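Local coordinates for protein fructosyl amine: oxygen oxidoreductase (Aspergillus fumigatus, PDB 3DJE) that oxidatively deglycates fructosyl amino acids as an FAD-dependent fructosamine oxidase, an amadoriase of the MSOX/MTOX family, at residues T234-V239 against C337-N342; G283-V288 against V418-D423. All coordinates share one frame; numbering follows the deposited sequence.

Overall arrangement
Both interactions sit in the large mixed sheet, which reaches the flavin and the bound thio-fructopyranose FSA, and they share neighbouring strands: 232-242 pairs with 331-339 in interaction 1 and with 274-289, which carries one side of interaction 2. Their centres are about 11 Å apart, and Ala235 N meets Tyr284 O at 2.7 Å, a probable hydrogen bond. Interaction 1 is wholly buried, small, and antiparallel; its side chains are turned to cofactor, ligand and buried charge. Interaction 2 lies farther out, is partly buried and parallel, and covers more than three times the surface, using stacked rings and a carboxylate to hold a segment near the C-terminus against the sheet.

Interaction 1 (T234-V239 against C337-N342); sequences TAWTLV and CADTAN. With FSA (1-S-(carboxymethyl)-1-thio-beta-D-fructopyranose), chain D; FAD (flavin-adenine dinucleotide), chain C.
Thr234 and Cys337 form an antiparallel hydrogen-bonded pair: Thr234 N donates to Cys337 O and Cys337 N to Thr234 O, both at 2.9 Å and nearly straight. It is the one bridge between these segments; strands 232-242 and 331-339 of the large mixed sheet, which here lines the sugar pocket, go on pairing through Trp236 with Cys335. Asp339 brings OD2 to the edge of the Trp236 ring, in its plane and 3.7 Å from CH2, with the carboxylate turned 70° against the indole. Asp339 OD2 lies 3.8 Å from Thr234 OG1, whose hydrogen bond goes instead to the carbonyl of Arg232.

One face of the indole carries the sugar of FSA: FSA C5 sits over the middle of the ring system, 3.6 Å from Trp236 CE2. Trp236 CG stands anti to its own carbonyl carbon (chi1 -73°), which lays the ring under the sugar while CB still touches the flavin methyl C7M. In the second shell, NE1 bonds to His281 O and the His281 ring stacks on the indole. Cys337 SG, anti to the backbone N (chi1 -164°), reaches 3.1 Å from O3' of the FAD ribityl chain.

Asp339 OD2 also makes salt bridges to Arg232 and Arg411, and Arg411 NE is hydrogen-bonded to FSA. The two guanidinium groups probably keep the buried carboxylate ionised; touching the indole edge, it probably links the ring flooring the sugar site with a ligand-bonded arginine.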
ATOM      1  N   THR A 234      -8.087   6.304  -3.491  1.00 11.99           N
ATOM      2  CA  THR A 234      -8.925   5.129  -3.755  1.00 12.63           C
ATOM      3  C   THR A 234      -8.757   4.139  -2.606  1.00 12.87           C
ATOM      4  O   THR A 234      -7.679   4.053  -1.997  1.00 12.69           O
ATOM      5  CB  THR A 234      -8.555   4.479  -5.106  1.00 12.86           C
ATOM      6  OG1 THR A 234      -8.417   5.502  -6.098  1.00 13.48           O
ATOM      7  CG2 THR A 234      -9.648   3.508  -5.555  1.00 13.38           C
ATOM      8  N   ALA A 235      -9.824   3.408  -2.307  1.00 12.54           N
ATOM      9  CA  ALA A 235      -9.830   2.546  -1.141  1.00 12.24           C
ATOM     10  C   ALA A 235     -10.157   1.097  -1.464  1.00 12.54           C
ATOM     11  O   ALA A 235     -10.957   0.809  -2.370  1.00 12.10           O
ATOM     12  CB  ALA A 235     -10.801   3.079  -0.113  1.00 12.98           C
ATOM     13  N   TRP A 236      -9.564   0.205  -0.669  1.00 11.56           N
ATOM     14  CA  TRP A 236      -9.828  -1.225  -0.723  1.00 11.77           C
ATOM     15  C   TRP A 236     -10.312  -1.697   0.645  1.00 12.51           C
ATOM     16  O   TRP A 236     -10.329  -0.926   1.621  1.00 12.58           O
ATOM     17  CB  TRP A 236      -8.608  -2.008  -1.267  1.00 11.48           C
ATOM     18  CG  TRP A 236      -8.504  -1.763  -2.747  1.00 11.48           C
ATOM     19  CD1 TRP A 236      -9.077  -2.515  -3.742  1.00 12.21           C
ATOM     20  CD2 TRP A 236      -7.874  -0.646  -3.397  1.00 11.54           C
ATOM     21  NE1 TRP A 236      -8.834  -1.942  -4.970  1.00 12.06           N
ATOM     22  CE2 TRP A 236      -8.094  -0.800  -4.790  1.00 12.23           C
ATOM     23  CE3 TRP A 236      -7.121   0.455  -2.943  1.00 11.59           C
ATOM     24  CZ2 TRP A 236      -7.603   0.116  -5.731  1.00 12.18           C
ATOM     25  CZ3 TRP A 236      -6.624   1.367  -3.889  1.00 11.42           C
ATOM     26  CH2 TRP A 236      -6.870   1.180  -5.274  1.00 12.16           C
ATOM     27  N   THR A 237     -10.723  -2.961   0.688  1.00 12.47           N
ATOM     28  CA  THR A 237     -11.463  -3.524   1.784  1.00 12.55           C
ATOM     29  C   THR A 237     -10.739  -4.762   2.312  1.00 12.17           C
ATOM     30  O   THR A 237     -10.165  -5.539   1.546  1.00 12.60           O
ATOM     31  CB  THR A 237     -12.909  -3.887   1.320  1.00 12.64           C
ATOM     32  OG1 THR A 237     -12.865  -4.396  -0.024  1.00 13.88           O
ATOM     33  CG2 THR A 237     -13.766  -2.642   1.322  1.00 13.73           C
ATOM     34  N   LEU A 238     -10.743  -4.927   3.630  1.00 12.11           N
ATOM     35  CA  LEU A 238     -10.112  -6.083   4.263  1.00 12.17           C
ATOM     36  C   LEU A 238     -10.903  -6.525   5.492  1.00 12.50           C
ATOM     37  O   LEU A 238     -11.552  -5.701   6.166  1.00 12.58           O
ATOM     38  CB  LEU A 238      -8.651  -5.765   4.646  1.00 12.61           C
ATOM     39  CG  LEU A 238      -8.396  -4.801   5.820  1.00 11.96           C
ATOM     40  CD1 LEU A 238      -8.326  -5.494   7.179  1.00 13.11           C
ATOM     41  CD2 LEU A 238      -7.112  -3.976   5.575  1.00 13.80           C
ATOM     42  N   VAL A 239     -10.839  -7.824   5.772  1.00 12.26           N
ATOM     43  CA  VAL A 239     -11.434  -8.400   6.980  1.00 12.25           C
ATOM     44  C   VAL A 239     -10.452  -9.390   7.606  1.00 12.45           C
ATOM     45  O   VAL A 239      -9.535  -9.856   6.931  1.00 11.71           O
ATOM     46  CB  VAL A 239     -12.793  -9.138   6.696  1.00 13.04           C
ATOM     47  CG1 VAL A 239     -13.760  -8.230   5.961  1.00 14.42           C
ATOM     48  CG2 VAL A 239     -12.568 -10.457   5.935  1.00 13.07           C
ATOM     49  N   CYS A 337      -5.234   4.341  -0.559  1.00 11.50           N
ATOM     50  CA  CYS A 337      -3.981   4.763  -1.194  1.00 11.52           C
ATOM     51  C   CYS A 337      -4.350   5.783  -2.265  1.00 12.05           C
ATOM     52  O   CYS A 337      -5.465   6.340  -2.250  1.00 11.74           O
ATOM     53  CB  CYS A 337      -3.206   3.560  -1.746  1.00 11.78           C
ATOM     54  SG  CYS A 337      -1.444   3.881  -2.160  1.00 12.36           S
ATOM     55  N   ALA A 338      -3.432   6.048  -3.184  1.00 11.26           N
ATOM     56  CA  ALA A 338      -3.723   6.995  -4.264  1.00 12.15           C
ATOM     57  C   ALA A 338      -3.024   6.615  -5.540  1.00 11.55           C
ATOM     58  O   ALA A 338      -1.802   6.433  -5.555  1.00 11.55           O
ATOM     59  CB  ALA A 338      -3.378   8.421  -3.857  1.00 12.56           C
ATOM     60  N   ASP A 339      -3.807   6.503  -6.611  1.00 11.68           N
ATOM     61  CA  ASP A 339      -3.314   6.018  -7.900  1.00 11.96           C
ATOM     62  C   ASP A 339      -2.953   7.181  -8.809  1.00 12.71           C
ATOM     63  O   ASP A 339      -3.741   8.137  -8.973  1.00 13.08           O
ATOM     64  CB  ASP A 339      -4.393   5.220  -8.634  1.00 12.11           C
ATOM     65  CG  ASP A 339      -4.656   3.858  -8.033  1.00 13.51           C
ATOM     66  OD1 ASP A 339      -3.694   3.149  -7.671  1.00 13.41           O
ATOM     67  OD2 ASP A 339      -5.841   3.494  -7.993  1.00 14.06           O
ATOM     68  N   THR A 340      -1.773   7.101  -9.408  1.00 12.65           N
ATOM     69  CA  THR A 340      -1.428   7.970 -10.530  1.00 13.35           C
ATOM     70  C   THR A 340      -2.112   7.415 -11.791  1.00 13.52           C
ATOM     71  O   THR A 340      -2.660   6.308 -11.770  1.00 14.27           O
ATOM     72  CB  THR A 340       0.087   8.061 -10.738  1.00 13.18           C
ATOM     73  OG1 THR A 340       0.594   6.739 -10.938  1.00 13.78           O
ATOM     74  CG2 THR A 340       0.794   8.721  -9.511  1.00 13.74           C
ATOM     75  N   ALA A 341      -2.079   8.176 -12.891  1.00 14.30           N
ATOM     76  CA  ALA A 341      -2.809   7.798 -14.109  1.00 15.12           C
ATOM     77  C   ALA A 341      -2.325   6.501 -14.755  1.00 15.55           C
ATOM     78  O   ALA A 341      -3.064   5.873 -15.517  1.00 16.53           O
ATOM     79  CB  ALA A 341      -2.784   8.951 -15.138  1.00 15.09           C
ATOM     80  N   ASN A 342      -1.089   6.113 -14.446  1.00 15.60           N
ATOM     81  CA  ASN A 342      -0.491   4.875 -14.970  1.00 15.71           C
ATOM     82  C   ASN A 342       0.085   3.978 -13.865  1.00 15.47           C
ATOM     83  O   ASN A 342       0.834   3.037 -14.138  1.00 15.93           O
ATOM     84  CB  ASN A 342       0.591   5.214 -16.000  1.00 16.34           C
ATOM     85  CG  ASN A 342       1.765   5.950 -15.391  1.00 17.45           C
ATOM     86  OD1 ASN A 342       1.736   6.344 -14.215  1.00 17.35           O
ATOM     87  ND2 ASN A 342       2.808   6.157 -16.191  1.00 18.12           N
TER
HETATM   88  OAB FSA D 501       1.500  -5.303  -4.675  1.00 21.90           O
HETATM   89  CAL FSA D 501       1.050  -6.447  -4.453  1.00 22.15           C
HETATM   90  OAA FSA D 501       1.706  -7.487  -4.720  1.00 24.18           O
HETATM   91  CAH FSA D 501      -0.335  -6.636  -3.867  1.00 19.02           C
HETATM   92  SAK FSA D 501      -1.214  -5.115  -3.705  1.00 17.22           S
HETATM   93  C1  FSA D 501      -2.711  -5.846  -3.102  1.00 15.24           C
HETATM   94  C2  FSA D 501      -3.909  -4.912  -3.327  1.00 14.53           C
HETATM   95  O2  FSA D 501      -4.984  -5.285  -2.449  1.00 15.28           O
HETATM   96  C3  FSA D 501      -4.399  -4.978  -4.777  1.00 14.63           C
HETATM   97  O3  FSA D 501      -4.924  -6.284  -5.062  1.00 16.16           O
HETATM   98  C4  FSA D 501      -5.424  -3.883  -5.089  1.00 13.28           C
HETATM   99  O4  FSA D 501      -5.701  -3.872  -6.500  1.00 14.22           O
HETATM  100  C5  FSA D 501      -4.917  -2.496  -4.684  1.00 12.33           C
HETATM  101  O5  FSA D 501      -3.855  -2.066  -5.541  1.00 12.84           O
HETATM  102  C6  FSA D 501      -4.456  -2.528  -3.234  1.00 13.35           C
HETATM  103  O6  FSA D 501      -3.468  -3.560  -3.067  1.00 13.74           O
HETATM  104  PA  FAD C 500       0.243   5.614   4.186  1.00  9.66           P
HETATM  105  O1A FAD C 500       1.082   4.528   4.703  1.00 10.32           O
HETATM  106  O2A FAD C 500      -1.240   5.423   4.161  1.00  9.99           O
HETATM  107  O5B FAD C 500       0.654   6.877   5.046  1.00 10.46           O
HETATM  108  C5B FAD C 500      -0.015   8.137   4.948  1.00 10.37           C
HETATM  109  C4B FAD C 500       0.206   8.859   6.283  1.00 11.02           C
HETATM  110  O4B FAD C 500      -0.285  10.190   6.033  1.00  9.92           O
HETATM  111  C3B FAD C 500      -0.724   8.221   7.342  1.00 11.02           C
HETATM  112  O3B FAD C 500       0.031   7.708   8.452  1.00 12.08           O
HETATM  113  C2B FAD C 500      -1.606   9.413   7.748  1.00  9.60           C
HETATM  114  O2B FAD C 500      -1.894   9.431   9.181  1.00 12.18           O
HETATM  115  C1B FAD C 500      -0.757  10.625   7.271  1.00 11.05           C
HETATM  116  N9A FAD C 500      -1.639  11.832   7.266  1.00 10.58           N
HETATM  117  C8A FAD C 500      -2.926  11.933   6.873  1.00 10.90           C
HETATM  118  N7A FAD C 500      -3.353  13.194   7.095  1.00  9.14           N
HETATM  119  C5A FAD C 500      -2.333  13.881   7.629  1.00  8.71           C
HETATM  120  C6A FAD C 500      -2.180  15.198   8.077  1.00  9.40           C
HETATM  121  N6A FAD C 500      -3.220  16.062   8.017  1.00 10.29           N
HETATM  122  N1A FAD C 500      -0.987  15.579   8.575  1.00  9.55           N
HETATM  123  C2A FAD C 500       0.043  14.728   8.647  1.00  9.77           C
HETATM  124  N3A FAD C 500      -0.070  13.462   8.233  1.00  8.96           N
HETATM  125  C4A FAD C 500      -1.247  13.025   7.724  1.00  8.87           C
HETATM  126  N1  FAD C 500       1.210  -2.868  -1.071  1.00  9.29           N
HETATM  127  C2  FAD C 500       2.118  -3.911  -1.238  1.00  9.88           C
HETATM  128  O2  FAD C 500       3.288  -3.702  -1.566  1.00 10.41           O
HETATM  129  N3  FAD C 500       1.684  -5.222  -1.035  1.00  9.88           N
HETATM  130  C4  FAD C 500       0.370  -5.514  -0.683  1.00 11.21           C
HETATM  131  O4  FAD C 500       0.022  -6.688  -0.508  1.00 10.70           O
HETATM  132  C4X FAD C 500      -0.538  -4.454  -0.537  1.00 10.49           C
HETATM  133  N5  FAD C 500      -1.866  -4.711  -0.201  1.00 11.11           N
HETATM  134  C5X FAD C 500      -2.709  -3.649   0.114  1.00  9.98           C
HETATM  135  C6  FAD C 500      -3.963  -3.931   0.649  1.00 11.30           C
HETATM  136  C7  FAD C 500      -4.813  -2.895   1.018  1.00 11.37           C
HETATM  137  C7M FAD C 500      -6.192  -3.267   1.580  1.00 11.77           C
HETATM  138  C8  FAD C 500      -4.404  -1.570   0.881  1.00 10.75           C
HETATM  139  C8M FAD C 500      -5.323  -0.424   1.366  1.00 11.57           C
HETATM  140  C9  FAD C 500      -3.133  -1.293   0.358  1.00 10.37           C
HETATM  141  C9A FAD C 500      -2.272  -2.332  -0.017  1.00  9.09           C
HETATM  142  N10 FAD C 500      -0.995  -2.085  -0.558  1.00  9.79           N
HETATM  143  C10 FAD C 500      -0.105  -3.144  -0.731  1.00  9.91           C
HETATM  144  C1' FAD C 500      -0.588  -0.721  -0.923  1.00  8.36           C
HETATM  145  C2' FAD C 500       0.218  -0.096   0.216  1.00  8.62           C
HETATM  146  O2' FAD C 500      -0.398  -0.413   1.484  1.00  9.46           O
HETATM  147  C3' FAD C 500       0.281   1.415   0.015  1.00  7.33           C
HETATM  148  O3' FAD C 500       0.636   1.695  -1.355  1.00  9.64           O
HETATM  149  C4' FAD C 500       1.334   2.075   0.912  1.00  8.43           C
HETATM  150  O4' FAD C 500       1.262   1.598   2.255  1.00  9.75           O
HETATM  151  C5' FAD C 500       1.107   3.592   0.905  1.00  9.58           C
HETATM  152  O5' FAD C 500       2.121   4.234   1.696  1.00  8.86           O
HETATM  153  P   FAD C 500       2.076   5.821   1.924  1.00  9.27           P
HETATM  154  O1P FAD C 500       1.980   6.499   0.597  1.00  9.53           O
HETATM  155  O2P FAD C 500       3.192   6.123   2.843  1.00  9.14           O
HETATM  156  O3P FAD C 500       0.700   6.082   2.714  1.00  9.07           O

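Interaction 2 (G283-V288 against V418-D423); sequences GYTNMV and VMDFHD
Tyr284 lies between two side chains of the 418-423 segment. Over one face comes the methyl CE of selenomethionine Met419, 3.8 Å from the ring centroid; its chain bends at the last torsion (chi3 -72°) to bring CE over the ring, with SE obliquely placed in a Met-aromatic contact. The opposite face meets Phe421 in an offset stack, planes 13° apart and centroids separated by 4.6 Å. The offset sets Tyr284 CB over the Phe421 ring as a CH-pi contact. Beyond the stack, Tyr284 OH bonds to Glu308 and Arg312.

Beneath these side chains runs a short parallel pairing that adds strand 419-420 to the sheet beside 274-289: Met419 N bonds to Gly283 O, Thr285 N to Met419 O and Phe421 N to Thr285 O. Gly283 has a positive phi (106°), a backbone shape suited to glycine.

Asp420 is turned to the other face of this pairing, where its carboxylate takes four hydrogen bonds. Asp420 OD1 receives Thr285 OG1 at 2.7 Å, from the anti side and tilted from the plane, and Met287 N at 2.9 Å on its syn lone pair. Asp420 OD2 accepts His422 N through its anti lone pair, closing an Asx turn at the start of the 3-10 segment, and His422 ND1 at 2.7 Å on the syn side. That last bond lies close to the imidazole plane, fixing the ring's rotation, while Val288 CG1 approaches the ring at its edge.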
ATOM      1  N   GLY A 283     -11.526  -0.739  -6.786  1.00 13.34           N
ATOM      2  CA  GLY A 283     -11.424   0.283  -5.743  1.00 13.83           C
ATOM      3  C   GLY A 283     -12.664   1.134  -5.562  1.00 14.64           C
ATOM      4  O   GLY A 283     -13.522   1.195  -6.458  1.00 14.48           O
ATOM      5  N   TYR A 284     -12.765   1.757  -4.385  1.00 14.14           N
ATOM      6  CA  TYR A 284     -13.791   2.774  -4.085  1.00 14.95           C
ATOM      7  C   TYR A 284     -13.156   4.158  -4.055  1.00 15.88           C
ATOM      8  O   TYR A 284     -12.136   4.369  -3.389  1.00 15.26           O
ATOM      9  CB  TYR A 284     -14.405   2.544  -2.709  1.00 15.00           C
ATOM     10  CG  TYR A 284     -15.273   1.332  -2.574  1.00 15.24           C
ATOM     11  CD1 TYR A 284     -16.641   1.413  -2.822  1.00 15.76           C
ATOM     12  CD2 TYR A 284     -14.742   0.108  -2.158  1.00 16.11           C
ATOM     13  CE1 TYR A 284     -17.450   0.300  -2.694  1.00 15.25           C
ATOM     14  CE2 TYR A 284     -15.544  -1.017  -2.013  1.00 14.84           C
ATOM     15  CZ  TYR A 284     -16.904  -0.915  -2.294  1.00 16.00           C
ATOM     16  OH  TYR A 284     -17.710  -2.017  -2.154  1.00 17.81           O
ATOM     17  N   THR A 285     -13.763   5.105  -4.762  1.00 16.26           N
ATOM     18  CA  THR A 285     -13.438   6.512  -4.567  1.00 17.48           C
ATOM     19  C   THR A 285     -14.455   7.129  -3.598  1.00 18.44           C
ATOM     20  O   THR A 285     -15.432   6.487  -3.220  1.00 18.19           O
ATOM     21  CB  THR A 285     -13.475   7.290  -5.890  1.00 17.43           C
ATOM     22  OG1 THR A 285     -14.771   7.113  -6.490  1.00 18.44           O
ATOM     23  CG2 THR A 285     -12.379   6.803  -6.845  1.00 17.30           C
ATOM     24  N   ASN A 286     -14.213   8.369  -3.187  1.00 20.14           N
ATOM     25  CA  ASN A 286     -15.206   9.111  -2.416  1.00 22.37           C
ATOM     26  C   ASN A 286     -15.298  10.517  -2.985  1.00 24.37           C
ATOM     27  O   ASN A 286     -14.814  11.477  -2.383  1.00 23.67           O
ATOM     28  CB  ASN A 286     -14.855   9.126  -0.929  1.00 21.80           C
ATOM     29  CG  ASN A 286     -15.982   9.692  -0.062  1.00 22.52           C
ATOM     30  OD1 ASN A 286     -17.153   9.350  -0.244  1.00 23.01           O
ATOM     31  ND2 ASN A 286     -15.625  10.543   0.895  1.00 21.29           N
HETATM   32  N   MSE A 287     -15.911  10.599  -4.167  1.00 27.59           N
HETATM   33  CA  MSE A 287     -16.001  11.820  -4.963  1.00 31.36           C
HETATM   34  C   MSE A 287     -16.977  12.818  -4.358  1.00 32.89           C
HETATM   35  O   MSE A 287     -18.173  12.552  -4.250  1.00 32.86           O
HETATM   36  CB  MSE A 287     -16.424  11.495  -6.404  1.00 32.42           C
HETATM   37  CG  MSE A 287     -15.437  10.633  -7.183  1.00 35.56           C
HETATM   38 SE   MSE A 287     -13.690  11.489  -7.377  1.00 47.45          SE
HETATM   39  CE  MSE A 287     -12.781  10.173  -8.476  1.00 39.10           C
ATOM     40  N   VAL A 288     -16.447  13.964  -3.949  1.00 35.09           N
ATOM     41  CA  VAL A 288     -17.277  15.064  -3.474  1.00 37.65           C
ATOM     42  C   VAL A 288     -17.187  16.205  -4.479  1.00 39.30           C
ATOM     43  O   VAL A 288     -16.153  16.397  -5.136  1.00 39.08           O
ATOM     44  CB  VAL A 288     -16.882  15.552  -2.046  1.00 37.60           C
ATOM     45  CG1 VAL A 288     -16.929  14.394  -1.043  1.00 37.96           C
ATOM     46  CG2 VAL A 288     -15.511  16.227  -2.043  1.00 37.98           C
ATOM     47  N   VAL A 418     -14.661   1.021 -11.080  1.00 19.15           N
ATOM     48  CA  VAL A 418     -14.260   1.812  -9.916  1.00 19.65           C
ATOM     49  C   VAL A 418     -15.537   2.319  -9.233  1.00 20.60           C
ATOM     50  O   VAL A 418     -16.316   3.094  -9.819  1.00 20.76           O
ATOM     51  CB  VAL A 418     -13.328   2.986 -10.303  1.00 19.13           C
ATOM     52  CG1 VAL A 418     -12.886   3.781  -9.063  1.00 18.93           C
ATOM     53  CG2 VAL A 418     -12.102   2.477 -11.060  1.00 18.57           C
HETATM   54  N   MSE A 419     -15.755   1.868  -8.002  1.00 20.96           N
HETATM   55  CA  MSE A 419     -16.969   2.181  -7.252  1.00 22.96           C
HETATM   56  C   MSE A 419     -16.829   3.480  -6.462  1.00 21.02           C
HETATM   57  O   MSE A 419     -15.783   4.125  -6.498  1.00 20.09           O
HETATM   58  CB  MSE A 419     -17.318   1.012  -6.331  1.00 22.33           C
HETATM   59  CG  MSE A 419     -17.529  -0.281  -7.091  1.00 24.07           C
HETATM   60 SE   MSE A 419     -17.509  -1.807  -5.931  1.00 33.10          SE
HETATM   61  CE  MSE A 419     -15.596  -1.831  -5.543  1.00 26.15           C
ATOM     62  N   ASP A 420     -17.898   3.874  -5.772  1.00 20.64           N
ATOM     63  CA  ASP A 420     -17.858   5.067  -4.934  1.00 20.36           C
ATOM     64  C   ASP A 420     -18.648   4.870  -3.647  1.00 20.48           C
ATOM     65  O   ASP A 420     -19.733   4.287  -3.647  1.00 20.05           O
ATOM     66  CB  ASP A 420     -18.353   6.301  -5.708  1.00 20.68           C
ATOM     67  CG  ASP A 420     -17.964   7.610  -5.034  1.00 21.85           C
ATOM     68  OD1 ASP A 420     -17.005   8.263  -5.497  1.00 22.02           O
ATOM     69  OD2 ASP A 420     -18.613   7.976  -4.031  1.00 23.07           O
ATOM     70  N   PHE A 421     -18.089   5.349  -2.540  1.00 19.99           N
ATOM     71  CA  PHE A 421     -18.710   5.161  -1.234  1.00 20.82           C
ATOM     72  C   PHE A 421     -20.071   5.843  -1.097  1.00 21.65           C
ATOM     73  O   PHE A 421     -20.876   5.443  -0.255  1.00 21.83           O
ATOM     74  CB  PHE A 421     -17.761   5.618  -0.120  1.00 20.16           C
ATOM     75  CG  PHE A 421     -16.654   4.632   0.180  1.00 19.26           C
ATOM     76  CD1 PHE A 421     -16.950   3.347   0.648  1.00 18.45           C
ATOM     77  CD2 PHE A 421     -15.314   4.994   0.019  1.00 18.76           C
ATOM     78  CE1 PHE A 421     -15.925   2.427   0.933  1.00 17.52           C
ATOM     79  CE2 PHE A 421     -14.278   4.070   0.300  1.00 18.85           C
ATOM     80  CZ  PHE A 421     -14.588   2.797   0.761  1.00 19.38           C
ATOM     81  N   HIS A 422     -20.315   6.866  -1.919  1.00 23.21           N
ATOM     82  CA  HIS A 422     -21.633   7.520  -1.941  1.00 24.92           C
ATOM     83  C   HIS A 422     -22.742   6.558  -2.370  1.00 25.58           C
ATOM     84  O   HIS A 422     -23.916   6.784  -2.060  1.00 25.92           O
ATOM     85  CB  HIS A 422     -21.626   8.764  -2.838  1.00 25.40           C
ATOM     86  CG  HIS A 422     -20.834   9.903  -2.274  1.00 27.52           C
ATOM     87  ND1 HIS A 422     -19.502  10.104  -2.573  1.00 30.33           N
ATOM     88  CD2 HIS A 422     -21.181  10.889  -1.413  1.00 29.82           C
ATOM     89  CE1 HIS A 422     -19.066  11.172  -1.927  1.00 31.25           C
ATOM     90  NE2 HIS A 422     -20.064  11.667  -1.216  1.00 32.05           N
ATOM     91  N   ASP A 423     -22.366   5.498  -3.085  1.00 25.87           N
ATOM     92  CA  ASP A 423     -23.309   4.460  -3.526  1.00 26.55           C
ATOM     93  C   ASP A 423     -23.540   3.376  -2.475  1.00 26.60           C
ATOM     94  O   ASP A 423     -24.434   2.538  -2.627  1.00 26.52           O
ATOM     95  CB  ASP A 423     -22.832   3.812  -4.831  1.00 26.87           C
ATOM     96  CG  ASP A 423     -22.728   4.800  -5.986  1.00 28.74           C
ATOM     97  OD1 ASP A 423     -23.323   5.897  -5.919  1.00 31.45           O
ATOM     98  OD2 ASP A 423     -22.040   4.473  -6.975  1.00 30.70           O
TER